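Local coordinates for protein polysialic acid O-acetyltransferase (Escherichia coli, PDB 3JQY) that catalyses the transfer of acetyl groups from acetyl-CoA to the sialic acid residues of capsular polysialic acid, preferring long polymers, at residues 164-169 with 176-181. Sequence-based numbering, arbitrary orientation. Where two conformers were deposited one is given.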
loop_
_atom_site.group_PDB
_atom_site.type_symbol
_atom_site.label_atom_id
_atom_site.label_comp_id
_atom_site.label_asym_id
_atom_site.label_seq_id
_atom_site.Cartn_x
_atom_site.Cartn_y
_atom_site.Cartn_z
ATOM N N ILE B 164 11.094 -14.352 11.907
ATOM C CA ILE B 164 9.655 -14.131 11.954
ATOM C C ILE B 164 8.974 -15.481 12.120
ATOM O O ILE B 164 9.283 -16.430 11.409
ATOM C CB ILE B 164 9.133 -13.443 10.669
ATOM C CG1 ILE B 164 9.677 -12.016 10.594
ATOM C CG2 ILE B 164 7.618 -13.418 10.665
ATOM C CD1 ILE B 164 9.566 -11.369 9.232
ATOM N N ILE B 165 8.055 -15.566 13.069
ATOM C CA ILE B 165 7.399 -16.832 13.380
ATOM C C ILE B 165 5.894 -16.636 13.424
ATOM O O ILE B 165 5.363 -16.032 14.356
ATOM C CB ILE B 165 7.882 -17.412 14.731
ATOM C CG1 ILE B 165 9.408 -17.516 14.757
ATOM C CG2 ILE B 165 7.254 -18.778 14.981
ATOM C CD1 ILE B 165 9.994 -18.349 13.639
ATOM N N ILE B 166 5.213 -17.115 12.392
ATOM C CA ILE B 166 3.760 -17.098 12.375
ATOM C C ILE B 166 3.256 -18.463 12.832
ATOM O O ILE B 166 3.513 -19.473 12.192
ATOM C CB ILE B 166 3.223 -16.757 10.972
ATOM C CG1 ILE B 166 3.826 -15.431 10.493
ATOM C CG2 ILE B 166 1.694 -16.715 10.974
ATOM C CD1 ILE B 166 3.507 -15.089 9.065
ATOM N N SER B 167 2.561 -18.487 13.966
ATOM C CA SER B 167 2.073 -19.747 14.518
ATOM C C SER B 167 1.013 -20.383 13.629
ATOM O O SER B 167 0.532 -19.771 12.678
ATOM C CB SER B 167 1.513 -19.539 15.925
ATOM O OG SER B 167 2.543 -19.175 16.831
ATOM N N SER B 168 0.637 -21.613 13.958
ATOM C CA SER B 168 -0.444 -22.271 13.241
ATOM C C SER B 168 -1.750 -21.516 13.431
ATOM O O SER B 168 -1.986 -20.900 14.471
ATOM C CB SER B 168 -0.598 -23.722 13.711
ATOM O OG SER B 168 0.539 -24.488 13.343
ATOM N N TYR B 169 -2.591 -21.571 12.408
ATOM C CA TYR B 169 -3.947 -21.031 12.462
ATOM C C TYR B 169 -3.964 -19.517 12.702
ATOM O O TYR B 169 -4.650 -19.014 13.595
ATOM C CB TYR B 169 -4.816 -21.782 13.486
ATOM C CG TYR B 169 -6.290 -21.663 13.172
ATOM C CD1 TYR B 169 -6.800 -22.184 11.996
ATOM C CD2 TYR B 169 -7.162 -21.002 14.034
ATOM C CE1 TYR B 169 -8.142 -22.070 11.674
ATOM C CE2 TYR B 169 -8.528 -20.888 13.723
ATOM C CZ TYR B 169 -9.002 -21.425 12.539
ATOM O OH TYR B 169 -10.335 -21.321 12.201
ATOM N N VAL B 176 -0.241 -6.416 4.049
ATOM C CA VAL B 176 0.355 -6.389 5.382
ATOM C C VAL B 176 1.841 -6.659 5.263
ATOM O O VAL B 176 2.249 -7.493 4.464
ATOM C CB VAL B 176 -0.217 -7.526 6.249
ATOM C CG1 VAL B 176 0.685 -7.802 7.459
ATOM C CG2 VAL B 176 -1.637 -7.201 6.696
ATOM N N SER B 177 2.643 -5.956 6.058
ATOM C CA SER B 177 4.044 -6.321 6.248
ATOM C C SER B 177 4.235 -6.758 7.683
ATOM O O SER B 177 3.752 -6.106 8.625
ATOM C CB SER B 177 4.977 -5.147 5.958
ATOM O OG SER B 177 5.141 -4.964 4.569
ATOM N N ILE B 178 4.926 -7.871 7.846
ATOM C CA ILE B 178 5.389 -8.288 9.158
ATOM C C ILE B 178 6.901 -8.098 9.184
ATOM O O ILE B 178 7.614 -8.634 8.336
ATOM C CB ILE B 178 4.994 -9.737 9.451
ATOM C CG1 ILE B 178 3.471 -9.873 9.458
ATOM C CG2 ILE B 178 5.555 -10.184 10.792
ATOM C CD1 ILE B 178 2.983 -11.251 9.837
ATOM N N MET B 179 7.381 -7.305 10.137
ATOM C CA MET B 179 8.799 -6.936 10.194
ATOM C C MET B 179 9.635 -7.875 11.066
ATOM O O MET B 179 9.114 -8.829 11.644
ATOM C CB MET B 179 8.954 -5.484 10.661
ATOM C CG MET B 179 8.238 -4.465 9.775
ATOM S SD MET B 179 8.642 -4.665 8.020
ATOM C CE MET B 179 8.173 -3.057 7.376
ATOM N N LYS B 180 10.938 -7.611 11.152
ATOM C CA LYS B 180 11.844 -8.588 11.751
ATOM C C LYS B 180 11.578 -8.826 13.236
ATOM O O LYS B 180 11.175 -7.914 13.970
ATOM C CB LYS B 180 13.306 -8.191 11.533
ATOM C CG LYS B 180 13.738 -6.941 12.297
ATOM C CD LYS B 180 15.144 -6.532 11.866
ATOM C CE LYS B 180 15.585 -5.243 12.542
ATOM N NZ LYS B 180 14.673 -4.105 12.209
ATOM N N GLY B 181 11.783 -10.066 13.662
ATOM C CA GLY B 181 11.730 -10.415 15.069
ATOM C C GLY B 181 10.326 -10.584 15.613
ATOM O O GLY B 181 10.140 -10.721 16.821
#
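I164, I166 and I178 meet inside the left-handed beta-helix, the fold of the hexapeptide-repeat acyltransferases, where 164-169 and 176-181 belong to different faces of the prism. Strand 164-166 hydrogen-bonds to 126-129 in the coil before it, while strand 176-178 pairs with 139-142; between the two segments no hydrogen bond passes, and branched side chains fill the angle instead.

I178 meets I164 through its shorter branch, its CG2 reaching the CG2 of I164 at 3.8 Å. Its longer branch is extended: CG1 lies beside the backbone N and CD1 is anti to CA (chi2 -176°). In the modelled conformer of I166, one of two, that methyl comes 3.9 Å from the CD1 of I166, on the same side of strand 164-166 as I164; this second contact is less certain than the first. Both I166 and I178 also lean on L141 of strand 139-142, extending the apolar core into the preceding coil.

I164 turns its other branch to the backbone. With CG1 anti to its own carbonyl carbon (chi1 -67°), that branch lies against the backbone of I178 and M179: CG1 is 3.4 Å from the O of M179, and CD1 is 3.5 Å from the O of I178. Replacing I164 with an alanine would probably open a gap beside the carbonyl oxygens of I178 and M179 and leave the CG2 of I178 without its methyl partner.

The CB of K180, an acetyl-CoA-binding residue by similarity, is directed away from strand 164-166, and its NZ forms a salt bridge with D145, also placed at the acetyl-CoA site by similarity. G181 follows with a positive phi, which by itself favours glycine, and its N lies 4.2 Å from the CG1 of I164.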